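Local coordinates for protein dehydrogenase (Sinorhizobium meliloti, PDB 3UOE) that probably catalyses a redox reaction of the malate/L-lactate dehydrogenase type, at residues N85-N91 and D103-L108; S98-G104 and A130-N136; M113-M117 and Y146-A150; V159-S163 and I256-V260; L263-N267 and N283-L287. One frame throughout, in Å; residues are numbered along the deposited sequence.

Contacts 2, 3, 4 and 5 are buried, whereas contact 1 is partly buried, its centre about 18 Å from the centre of the chain. Contacts 1 and 2 share strand 99-105, and contacts 4 and 5 share helix 246-264; strands 99-105, 129-137, 285-291 and 156-161 all belong to one mixed sheet. The chemistry changes with place. Contact 2 is built on strand-to-strand backbone bonds, and contact 1 on a few backbone bonds and a loop held by amide, hydroxyl and carboxylate groups. Contacts 3 and 4 have no hydrogen bond across them: helix meets helix or strand through selenomethionines. Contact 5 combines both styles, apolar at the helix and polar in the loop beyond.

Contact 1 of 5, residues N85-N91 and D103-L108; sequences NPTTRGN and DGERGL
N91 and D103 form an antiparallel hydrogen-bonded pair, N91 N donating to D103 O (2.9 Å) and D103 N to N91 O (3.1 Å). At the far end of the loop N85 N reaches R106 O at 2.8 Å in a nearly straight bond (172°). Between these anchors G104 to G107 make a type I' turn, and 85-90 runs beside it into strand 91-96, the hairpin partner of strand 99-105. N85 organises the loop. With CG anti to the backbone N (chi1 179°), its OD1 accepts from T87 N, an Asx turn, and from T88 N, an Asx motif, on one face of the amide, while CB lies over a face of the R106 guanidinium. Were N85 an alanine, those two N-H groups would probably lose their common acceptor and the loop would be freer to change shape. T88 OG1 donates a short bond to E105 OE1 (2.5 Å) from above the carboxylate plane and accepts from G90 N, an ST turn. T88 CG2 rests 3.5 Å from G107 CA, where a CB would clash with that methyl. One water joins N85 O, T88 O and L108 N, the last at the N-cap of helix 109-127.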
# COMPACT_ATOMS: atom_id res chain seq x y z
N ASN A 85 -1.15 -18.73 23.49
CA ASN A 85 -2.36 -19.36 24.00
C ASN A 85 -2.92 -20.35 22.98
O ASN A 85 -3.33 -19.95 21.90
CB ASN A 85 -3.38 -18.25 24.31
CG ASN A 85 -4.70 -18.78 24.83
OD1 ASN A 85 -5.06 -19.94 24.61
ND2 ASN A 85 -5.44 -17.92 25.51
N PRO A 86 -2.95 -21.65 23.33
CA PRO A 86 -3.26 -22.68 22.34
C PRO A 86 -4.73 -22.76 21.88
O PRO A 86 -4.99 -23.34 20.83
CB PRO A 86 -2.85 -23.99 23.04
CG PRO A 86 -2.96 -23.70 24.51
CD PRO A 86 -2.67 -22.21 24.67
N THR A 87 -5.66 -22.17 22.63
CA THR A 87 -7.08 -22.38 22.33
C THR A 87 -7.84 -21.12 21.93
O THR A 87 -8.83 -21.21 21.22
CB THR A 87 -7.83 -22.96 23.55
OG1 THR A 87 -7.62 -22.10 24.68
CG2 THR A 87 -7.36 -24.36 23.86
N THR A 88 -7.40 -19.96 22.40
CA THR A 88 -8.15 -18.76 22.12
C THR A 88 -8.23 -18.49 20.62
O THR A 88 -7.32 -18.82 19.86
CB THR A 88 -7.59 -17.53 22.86
OG1 THR A 88 -8.48 -16.41 22.69
CG2 THR A 88 -6.21 -17.16 22.32
N ARG A 89 -9.34 -17.90 20.21
CA ARG A 89 -9.52 -17.47 18.83
C ARG A 89 -9.62 -15.95 18.80
O ARG A 89 -10.08 -15.36 17.83
CB ARG A 89 -10.76 -18.15 18.22
CG ARG A 89 -10.55 -19.67 18.08
CD ARG A 89 -11.83 -20.47 17.95
NE ARG A 89 -11.59 -21.89 18.21
CZ ARG A 89 -11.41 -22.81 17.26
NH1 ARG A 89 -11.46 -22.45 15.98
NH2 ARG A 89 -11.20 -24.09 17.59
N GLY A 90 -9.16 -15.32 19.88
CA GLY A 90 -9.21 -13.88 20.00
C GLY A 90 -10.55 -13.39 20.53
O GLY A 90 -11.54 -14.12 20.52
N ASN A 91 -10.58 -12.14 20.99
CA ASN A 91 -11.81 -11.52 21.45
C ASN A 91 -12.06 -10.17 20.79
O ASN A 91 -11.36 -9.20 21.06
CB ASN A 91 -11.79 -11.33 22.97
CG ASN A 91 -13.05 -10.65 23.48
OD1 ASN A 91 -14.12 -10.82 22.91
ND2 ASN A 91 -12.92 -9.89 24.56
N ASP A 103 -8.52 -8.13 20.61
CA ASP A 103 -7.45 -8.56 21.49
C ASP A 103 -7.15 -10.02 21.18
O ASP A 103 -8.01 -10.88 21.38
CB ASP A 103 -7.87 -8.40 22.95
CG ASP A 103 -6.82 -8.89 23.93
OD1 ASP A 103 -5.82 -9.51 23.49
OD2 ASP A 103 -6.99 -8.66 25.14
N GLY A 104 -5.95 -10.30 20.67
CA GLY A 104 -5.57 -11.64 20.26
C GLY A 104 -5.45 -12.64 21.40
O GLY A 104 -5.49 -13.86 21.17
N GLU A 105 -5.32 -12.14 22.62
CA GLU A 105 -5.19 -12.99 23.81
C GLU A 105 -4.03 -13.97 23.67
O GLU A 105 -4.10 -15.10 24.15
CB GLU A 105 -6.50 -13.75 24.11
CG GLU A 105 -7.68 -12.84 24.52
CD GLU A 105 -9.01 -13.57 24.67
OE1 GLU A 105 -9.04 -14.82 24.57
OE2 GLU A 105 -10.05 -12.89 24.87
N ARG A 106 -2.98 -13.53 22.98
CA ARG A 106 -1.76 -14.32 22.82
C ARG A 106 -1.98 -15.52 21.91
O ARG A 106 -1.18 -16.46 21.90
CB ARG A 106 -1.25 -14.75 24.21
CG ARG A 106 -0.75 -13.57 25.05
CD ARG A 106 -0.88 -13.76 26.57
NE ARG A 106 -1.31 -15.08 27.00
CZ ARG A 106 -2.53 -15.33 27.49
NH1 ARG A 106 -3.41 -14.34 27.61
NH2 ARG A 106 -2.86 -16.56 27.86
N GLY A 107 -3.07 -15.49 21.14
CA GLY A 107 -3.42 -16.61 20.29
C GLY A 107 -2.50 -16.78 19.10
O GLY A 107 -1.66 -15.92 18.81
N LEU A 108 -2.64 -17.91 18.42
CA LEU A 108 -1.90 -18.16 17.20
C LEU A 108 -2.40 -17.17 16.16
O LEU A 108 -3.60 -16.93 16.06
CB LEU A 108 -2.14 -19.58 16.72
CG LEU A 108 -1.66 -20.67 17.68
CD1 LEU A 108 -1.94 -22.05 17.10
CD2 LEU A 108 -0.16 -20.50 17.97
O HOH W 1 -4.72 -19.57 19.58

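Contact 2 of 5, residues S98-G104 and A130-N136; sequences SFLSVDG and AIAAIRN
D103 OD1 is gripped twice: N136 ND2 donates to its syn lone pair (3.2 Å), the oxygen lying close to the amide plane of N136, and E105 N comes to it from above the carboxylate plane. The D103 and N136 side chains run alongside each other, carboxylate and amide planes 40° apart. Next to them, the R135 side chain leaves with CG between its backbone N and carbonyl carbon (chi1 69°) and, extended as far as NE, lays one face of its guanidinium over D103 CB, 3.7 Å from R135 NH2. D103 OD2 is 4.2 Å from R135 NH2 but well out of the guanidinium plane, so no N-H points at it and the two charges probably only attract each other through space. With an alanine in place of D103, N136 ND2 and E105 N would probably be left without this acceptor and R135 without its nearby negative charge. The backbones run parallel, from I131 N to S98 O at one end to G104 N and R135 O (2.7 Å) at the other. F99 and I131 point the same way from the sheet, F99 CD2 touching I131 CG2 at 3.5 Å; on the other face V102 CB meets I134 CG1 at 4.0 Å. The two strands and helix 109-127 make a beta-alpha-beta unit. That helix covers the L100, A132 and I134 face, strands 91-96 and 285-291 flank the pair, and the second subunit packs on F99 and I131 and bonds its own S98 OG to S98 OG.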
# COMPACT_ATOMS: atom_id res chain seq x y z
N SER A 98 -18.29 -0.23 11.75
CA SER A 98 -17.43 -0.87 10.76
C SER A 98 -16.04 -1.20 11.29
O SER A 98 -15.15 -1.57 10.53
CB SER A 98 -17.30 -0.01 9.50
OG SER A 98 -18.54 0.17 8.87
N PHE A 99 -15.86 -1.08 12.60
CA PHE A 99 -14.53 -1.17 13.18
C PHE A 99 -14.47 -2.20 14.30
O PHE A 99 -15.03 -1.99 15.38
CB PHE A 99 -14.07 0.20 13.70
CG PHE A 99 -12.59 0.28 14.00
CD1 PHE A 99 -12.03 -0.47 15.05
CD2 PHE A 99 -11.75 1.10 13.25
CE1 PHE A 99 -10.68 -0.40 15.33
CE2 PHE A 99 -10.40 1.18 13.53
CZ PHE A 99 -9.86 0.42 14.57
N LEU A 100 -13.78 -3.31 14.03
CA LEU A 100 -13.63 -4.39 15.00
C LEU A 100 -12.26 -4.30 15.66
O LEU A 100 -11.23 -4.40 14.99
CB LEU A 100 -13.76 -5.75 14.31
CG LEU A 100 -14.41 -6.96 14.97
CD1 LEU A 100 -13.54 -8.20 14.74
CD2 LEU A 100 -14.70 -6.79 16.44
N SER A 101 -12.26 -4.11 16.97
CA SER A 101 -11.03 -4.14 17.75
C SER A 101 -10.83 -5.53 18.34
O SER A 101 -11.69 -6.03 19.06
CB SER A 101 -11.11 -3.11 18.88
OG SER A 101 -9.95 -3.17 19.67
N VAL A 102 -9.69 -6.15 18.04
CA VAL A 102 -9.45 -7.52 18.48
C VAL A 102 -8.27 -7.60 19.42
O VAL A 102 -7.16 -7.19 19.09
CB VAL A 102 -9.21 -8.50 17.28
CG1 VAL A 102 -9.03 -9.93 17.79
CG2 VAL A 102 -10.35 -8.44 16.30
N ASP A 103 -8.52 -8.13 20.61
CA ASP A 103 -7.45 -8.56 21.49
C ASP A 103 -7.15 -10.02 21.18
O ASP A 103 -8.01 -10.88 21.38
CB ASP A 103 -7.87 -8.40 22.95
CG ASP A 103 -6.82 -8.89 23.93
OD1 ASP A 103 -5.82 -9.51 23.49
OD2 ASP A 103 -6.99 -8.66 25.14
N GLY A 104 -5.95 -10.30 20.67
CA GLY A 104 -5.57 -11.64 20.26
C GLY A 104 -5.45 -12.64 21.40
O GLY A 104 -5.49 -13.86 21.17
N ALA A 130 -15.25 -2.76 6.09
CA ALA A 130 -15.03 -3.01 7.50
C ALA A 130 -13.56 -3.29 7.78
O ALA A 130 -12.82 -3.72 6.90
CB ALA A 130 -15.89 -4.17 7.99
N ILE A 131 -13.15 -3.04 9.01
CA ILE A 131 -11.78 -3.27 9.39
C ILE A 131 -11.68 -3.98 10.73
O ILE A 131 -12.43 -3.68 11.66
CB ILE A 131 -11.00 -1.94 9.48
CG1 ILE A 131 -9.54 -2.20 9.86
CG2 ILE A 131 -11.69 -0.99 10.48
CD1 ILE A 131 -8.59 -1.03 9.52
N ALA A 132 -10.76 -4.94 10.82
CA ALA A 132 -10.39 -5.53 12.08
C ALA A 132 -8.94 -5.18 12.42
O ALA A 132 -8.01 -5.39 11.61
CB ALA A 132 -10.61 -7.05 12.05
N ALA A 133 -8.75 -4.63 13.61
CA ALA A 133 -7.44 -4.20 14.07
C ALA A 133 -7.02 -5.07 15.24
O ALA A 133 -7.61 -5.00 16.32
CB ALA A 133 -7.46 -2.73 14.46
N ILE A 134 -6.00 -5.89 15.02
CA ILE A 134 -5.59 -6.94 15.95
C ILE A 134 -4.32 -6.58 16.70
O ILE A 134 -3.35 -6.11 16.12
CB ILE A 134 -5.32 -8.27 15.20
CG1 ILE A 134 -6.53 -8.69 14.37
CG2 ILE A 134 -4.89 -9.36 16.16
CD1 ILE A 134 -6.18 -9.61 13.21
N ARG A 135 -4.33 -6.83 18.01
CA ARG A 135 -3.15 -6.70 18.84
C ARG A 135 -3.00 -7.99 19.63
O ARG A 135 -3.90 -8.83 19.62
CB ARG A 135 -3.29 -5.51 19.80
CG ARG A 135 -4.34 -5.70 20.89
CD ARG A 135 -4.71 -4.38 21.56
NE ARG A 135 -5.64 -4.56 22.67
CZ ARG A 135 -6.97 -4.59 22.55
NH1 ARG A 135 -7.55 -4.44 21.37
NH2 ARG A 135 -7.72 -4.77 23.63
N ASN A 136 -1.85 -8.16 20.28
CA ASN A 136 -1.64 -9.29 21.18
C ASN A 136 -1.94 -10.64 20.52
O ASN A 136 -2.55 -11.52 21.12
CB ASN A 136 -2.49 -9.10 22.45
CG ASN A 136 -2.01 -9.96 23.62
OD1 ASN A 136 -0.84 -10.31 23.72
ND2 ASN A 136 -2.94 -10.30 24.52

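Contact 3 of 5, residues M113-M117 and Y146-A150; sequences MMDAM and YAEAA
The Y146 ring is held on one face and at its edge by two selenomethionines of helix 109-127. M113 CG sits over the face, 3.3 Å from Y146 CD1 and offset toward the rim, close enough for a CH-pi contact. The bend at chi2 of M113 (59°) then leaves its SE above the same ring but farther off, 5.0 Å from the ring centroid of Y146. M114 SE lies in the ring plane instead, at the edge, 3.8 Å from Y146 CD1, so both selenium atoms make Met-aromatic contacts of different kinds. M117 fills the next turn: its CE is 3.8 Å from Y146 CB and lies near Y146 O. Beyond this close-packed part the contact loosens toward the partly exposed M114 and A149, where M114 CE stands 4.3 Å from A149 CB. No hydrogen bond crosses; Y146 OH is taken up by M140 O. The short helical segments run at 26° with axes 11.4 Å apart, a spacing filled by the long side chains. M113 and M117 touch L288 and A150 touches L290, which places both helices side by side on one face of the mixed sheet, as in a layered alpha/beta fold.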
# COMPACT_ATOMS: atom_id res chain seq x y z
N MSE A 113 -6.62 -14.28 13.06
CA MSE A 113 -6.92 -13.61 11.79
C MSE A 113 -8.17 -14.19 11.12
O MSE A 113 -9.07 -13.44 10.73
CB MSE A 113 -5.71 -13.71 10.85
CG MSE A 113 -5.93 -13.08 9.49
SE MSE A 113 -6.36 -11.16 9.57
CE MSE A 113 -4.53 -10.45 9.81
N MSE A 114 -8.24 -15.51 10.97
CA MSE A 114 -9.37 -16.13 10.27
C MSE A 114 -10.68 -15.95 11.03
O MSE A 114 -11.75 -15.87 10.44
CB MSE A 114 -9.10 -17.61 9.96
CG MSE A 114 -8.02 -17.83 8.90
SE MSE A 114 -8.39 -16.90 7.20
CE MSE A 114 -10.03 -17.81 6.69
N ASP A 115 -10.61 -15.87 12.35
CA ASP A 115 -11.82 -15.65 13.13
C ASP A 115 -12.30 -14.22 12.95
O ASP A 115 -13.51 -13.96 12.80
CB ASP A 115 -11.60 -15.98 14.60
CG ASP A 115 -12.90 -16.22 15.34
OD1 ASP A 115 -13.46 -17.33 15.20
OD2 ASP A 115 -13.37 -15.29 16.02
N ALA A 116 -11.35 -13.29 12.96
CA ALA A 116 -11.63 -11.88 12.71
C ALA A 116 -12.27 -11.69 11.34
O ALA A 116 -13.18 -10.87 11.17
CB ALA A 116 -10.34 -11.07 12.80
N MSE A 117 -11.79 -12.45 10.36
CA MSE A 117 -12.35 -12.39 9.02
C MSE A 117 -13.79 -12.88 9.00
O MSE A 117 -14.66 -12.26 8.38
CB MSE A 117 -11.50 -13.19 8.03
CG MSE A 117 -12.01 -13.07 6.60
SE MSE A 117 -10.89 -13.90 5.21
CE MSE A 117 -9.13 -13.29 5.82
N TYR A 146 -4.41 -15.01 3.64
CA TYR A 146 -5.62 -14.30 4.04
C TYR A 146 -6.19 -13.49 2.87
O TYR A 146 -7.39 -13.55 2.61
CB TYR A 146 -5.34 -13.40 5.25
CG TYR A 146 -4.52 -14.10 6.32
CD1 TYR A 146 -5.08 -15.14 7.08
CD2 TYR A 146 -3.20 -13.76 6.54
CE1 TYR A 146 -4.32 -15.81 8.05
CE2 TYR A 146 -2.44 -14.41 7.51
CZ TYR A 146 -3.00 -15.43 8.26
OH TYR A 146 -2.24 -16.07 9.21
N ALA A 147 -5.33 -12.76 2.16
CA ALA A 147 -5.76 -12.02 0.97
C ALA A 147 -6.47 -12.95 -0.01
O ALA A 147 -7.49 -12.59 -0.60
CB ALA A 147 -4.57 -11.32 0.30
N GLU A 148 -5.92 -14.14 -0.19
CA GLU A 148 -6.48 -15.10 -1.13
C GLU A 148 -7.82 -15.61 -0.64
O GLU A 148 -8.74 -15.79 -1.44
CB GLU A 148 -5.52 -16.27 -1.33
CG GLU A 148 -5.97 -17.26 -2.38
CD GLU A 148 -4.95 -18.37 -2.58
OE1 GLU A 148 -4.83 -19.24 -1.69
OE2 GLU A 148 -4.27 -18.36 -3.63
N ALA A 149 -7.93 -15.86 0.67
CA ALA A 149 -9.15 -16.37 1.25
C ALA A 149 -10.28 -15.37 1.04
O ALA A 149 -11.41 -15.73 0.71
CB ALA A 149 -8.96 -16.66 2.72
N ALA A 150 -9.97 -14.09 1.25
CA ALA A 150 -10.96 -13.05 1.05
C ALA A 150 -11.39 -13.04 -0.42
O ALA A 150 -12.58 -13.01 -0.74
CB ALA A 150 -10.38 -11.69 1.45

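Contact 4 of 5, residues V159-S163 and I256-V260; sequences VMSTS and IELLV
M160 carries CG anti to its carbonyl carbon (chi1 -81°), and a bend at chi3 (48°) then turns CE in among I256, L259 and V260. T162 instead has OG1 between its backbone N and carbonyl carbon (chi1 59°), which swings CG2 to the V260 side and leaves the hydroxyl to bond with G285 N. The M160 methyl touches three helix residues: CE lies 3.3 Å from V260 CG2 and also packs on I256 CG2 and L259 CB. It comes within 3.4 Å of I256 O as well, a carbonyl already engaged by V260 N within the helix. M160 and V260 overlap side by side, running in opposite senses, whereas T162 and V260 approach tip to tip, T162 CG2 being 3.5 Å from V260 CB. This is helix-on-sheet packing: helix 246-264 packs on strand 156-161 of the mixed sheet, and the short segments 256-260 and 159-161 are almost perpendicular, their axes 8.8 Å apart. M160 faces the helix, while S161, next along the strand, points away. V260 CG2 is wedged between the two strand side chains, touching both M160 CE and T162 CG2. L287 of the adjacent strand 285-291 also packs against M160, L259 and V260. Farther round the helix, E257 bonds to A269, N180 and G178, and L258 packs on F193 of the second subunit.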
# COMPACT_ATOMS: atom_id res chain seq x y z
N VAL A 159 -4.44 -6.65 3.79
CA VAL A 159 -3.87 -7.17 5.02
C VAL A 159 -2.51 -6.57 5.30
O VAL A 159 -1.70 -6.41 4.38
CB VAL A 159 -3.74 -8.69 4.97
CG1 VAL A 159 -3.72 -9.26 6.39
CG2 VAL A 159 -4.87 -9.29 4.17
N MSE A 160 -2.27 -6.23 6.56
CA MSE A 160 -0.99 -5.66 7.00
C MSE A 160 -0.60 -6.26 8.34
O MSE A 160 -1.46 -6.63 9.15
CB MSE A 160 -1.09 -4.15 7.18
CG MSE A 160 -0.96 -3.35 5.91
SE MSE A 160 -1.74 -1.56 6.11
CE MSE A 160 -0.94 -1.03 7.81
N SER A 161 0.70 -6.34 8.58
CA SER A 161 1.21 -6.83 9.85
C SER A 161 2.55 -6.16 10.05
O SER A 161 3.29 -5.93 9.08
CB SER A 161 1.37 -8.35 9.80
OG SER A 161 1.63 -8.91 11.08
N THR A 162 2.87 -5.84 11.30
CA THR A 162 4.17 -5.27 11.64
C THR A 162 5.06 -6.30 12.33
O THR A 162 4.69 -7.48 12.48
CB THR A 162 4.02 -4.02 12.51
OG1 THR A 162 3.32 -4.35 13.72
CG2 THR A 162 3.28 -2.92 11.74
N SER A 163 6.24 -5.87 12.77
CA SER A 163 7.24 -6.79 13.31
C SER A 163 8.26 -6.10 14.20
O SER A 163 8.15 -4.91 14.45
CB SER A 163 7.99 -7.45 12.15
OG SER A 163 8.94 -6.54 11.62
N ILE A 256 2.66 1.91 6.82
CA ILE A 256 2.13 0.69 7.39
C ILE A 256 2.37 0.66 8.90
O ILE A 256 1.46 0.41 9.69
CB ILE A 256 2.73 -0.55 6.71
CG1 ILE A 256 2.27 -0.61 5.25
CG2 ILE A 256 2.32 -1.83 7.45
CD1 ILE A 256 3.00 -1.61 4.41
N GLU A 257 3.61 0.95 9.29
CA GLU A 257 3.99 1.00 10.70
C GLU A 257 3.01 1.85 11.50
O GLU A 257 2.50 1.44 12.55
CB GLU A 257 5.40 1.60 10.83
CG GLU A 257 5.97 1.53 12.24
CD GLU A 257 6.52 0.15 12.55
OE1 GLU A 257 7.29 -0.37 11.70
OE2 GLU A 257 6.19 -0.41 13.62
N LEU A 258 2.74 3.05 10.99
CA LEU A 258 1.95 4.04 11.70
C LEU A 258 0.47 3.66 11.72
O LEU A 258 -0.18 3.79 12.74
CB LEU A 258 2.13 5.42 11.05
CG LEU A 258 3.58 5.90 10.95
CD1 LEU A 258 3.71 7.08 9.99
CD2 LEU A 258 4.13 6.27 12.33
N LEU A 259 -0.04 3.19 10.58
CA LEU A 259 -1.43 2.75 10.52
C LEU A 259 -1.67 1.60 11.50
O LEU A 259 -2.63 1.62 12.27
CB LEU A 259 -1.82 2.33 9.10
CG LEU A 259 -1.86 3.44 8.05
CD1 LEU A 259 -1.77 2.85 6.65
CD2 LEU A 259 -3.12 4.28 8.20
N VAL A 260 -0.78 0.61 11.49
CA VAL A 260 -0.98 -0.53 12.37
C VAL A 260 -1.02 -0.12 13.85
O VAL A 260 -1.95 -0.46 14.57
CB VAL A 260 0.06 -1.64 12.14
CG1 VAL A 260 -0.13 -2.76 13.14
CG2 VAL A 260 -0.08 -2.18 10.73

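Contact 5 of 5, residues L263-N267 and N283-L287; sequences LAGSN and NKGDL
The N267 and N283 side chains cross at about a right angle, with their amide planes 50° apart, and N283 ND2 reaches N267 OD1 in a weak, bent bond of 3.2 Å. N283 has firmer ties beyond, its OD1 accepting from N273 N and its ND2 donating to D271 O. The pair closes a helix-loop-strand connection: helix 246-264 ends at A264, and the chain later returns as strand 285-291, roughly antiparallel to the 263-267 segment and packed against the end of that helix. Backbone holds backbone where N267 N donates to N283 O at 3.0 Å, nearly along the C=O axis. G265, with positive phi, is the first residue to leave helical geometry and takes the chain on to S266. There the side chain sits against K284 and G285, S266 CB 3.3 Å from K284 C and S266 OG 3.2 Å from G285 CA. A CB on G285 would collide with that hydroxyl, so the missing side chain lets the backbones come together. On the opposite side of the strand from S266, K284 NZ and D286 OD2 form a salt bridge, its hydrogen bond weak at 3.3 Å; N138 O receives the lysine, and S161 OG bonds to D286 OD2. Toward the helix the contact turns apolar. A264 CB stands 4.2 Å from G285 CA, and L287, crossing L263 at about a right angle, sets its CD2 3.8 Å from L263 CB.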
# COMPACT_ATOMS: atom_id res chain seq x y z
N LEU A 263 -4.19 2.13 14.81
CA LEU A 263 -5.48 1.46 14.79
C LEU A 263 -5.53 0.21 15.67
O LEU A 263 -6.52 -0.00 16.38
CB LEU A 263 -5.89 1.14 13.35
CG LEU A 263 -5.98 2.41 12.48
CD1 LEU A 263 -6.26 2.07 11.01
CD2 LEU A 263 -7.04 3.34 13.04
N ALA A 264 -4.49 -0.62 15.60
CA ALA A 264 -4.44 -1.85 16.38
C ALA A 264 -4.04 -1.59 17.83
O ALA A 264 -4.37 -2.39 18.71
CB ALA A 264 -3.48 -2.86 15.75
N GLY A 265 -3.33 -0.49 18.06
CA GLY A 265 -2.84 -0.16 19.38
C GLY A 265 -1.75 -1.14 19.80
O GLY A 265 -1.63 -1.50 20.96
N SER A 266 -0.97 -1.58 18.82
CA SER A 266 0.18 -2.42 19.09
C SER A 266 1.37 -1.49 19.28
O SER A 266 1.23 -0.28 19.13
CB SER A 266 0.42 -3.36 17.91
OG SER A 266 0.34 -2.64 16.69
N ASN A 267 2.53 -2.04 19.57
CA ASN A 267 3.73 -1.23 19.73
C ASN A 267 4.45 -0.92 18.43
O ASN A 267 4.43 -1.71 17.48
CB ASN A 267 4.68 -1.89 20.74
CG ASN A 267 4.13 -1.83 22.15
OD1 ASN A 267 3.61 -2.81 22.67
ND2 ASN A 267 4.21 -0.67 22.76
N ASN A 283 3.89 -8.34 20.54
CA ASN A 283 3.23 -7.04 20.70
C ASN A 283 3.20 -6.20 19.42
O ASN A 283 3.13 -4.97 19.47
CB ASN A 283 3.86 -6.24 21.84
CG ASN A 283 5.34 -5.97 21.61
OD1 ASN A 283 5.96 -6.61 20.77
ND2 ASN A 283 5.90 -5.02 22.34
N LYS A 284 3.28 -6.88 18.28
CA LYS A 284 3.10 -6.26 16.98
C LYS A 284 1.59 -6.18 16.69
O LYS A 284 0.77 -6.66 17.49
CB LYS A 284 3.85 -7.06 15.89
CG LYS A 284 3.02 -8.10 15.15
CD LYS A 284 2.53 -9.21 16.04
CE LYS A 284 1.25 -9.85 15.47
NZ LYS A 284 1.54 -11.02 14.64
N GLY A 285 1.21 -5.56 15.57
CA GLY A 285 -0.19 -5.43 15.22
C GLY A 285 -0.48 -5.93 13.82
O GLY A 285 0.43 -6.15 13.03
N ASP A 286 -1.77 -6.11 13.52
CA ASP A 286 -2.22 -6.54 12.20
C ASP A 286 -3.52 -5.83 11.88
O ASP A 286 -4.31 -5.55 12.78
CB ASP A 286 -2.46 -8.05 12.14
CG ASP A 286 -1.59 -8.82 13.12
OD1 ASP A 286 -1.95 -8.87 14.31
OD2 ASP A 286 -0.55 -9.36 12.69
N LEU A 287 -3.72 -5.54 10.60
CA LEU A 287 -4.91 -4.92 10.11
C LEU A 287 -5.47 -5.76 8.97
O LEU A 287 -4.72 -6.24 8.11
CB LEU A 287 -4.63 -3.51 9.58
CG LEU A 287 -4.16 -2.45 10.57
CD1 LEU A 287 -3.84 -1.13 9.84
CD2 LEU A 287 -5.19 -2.25 11.68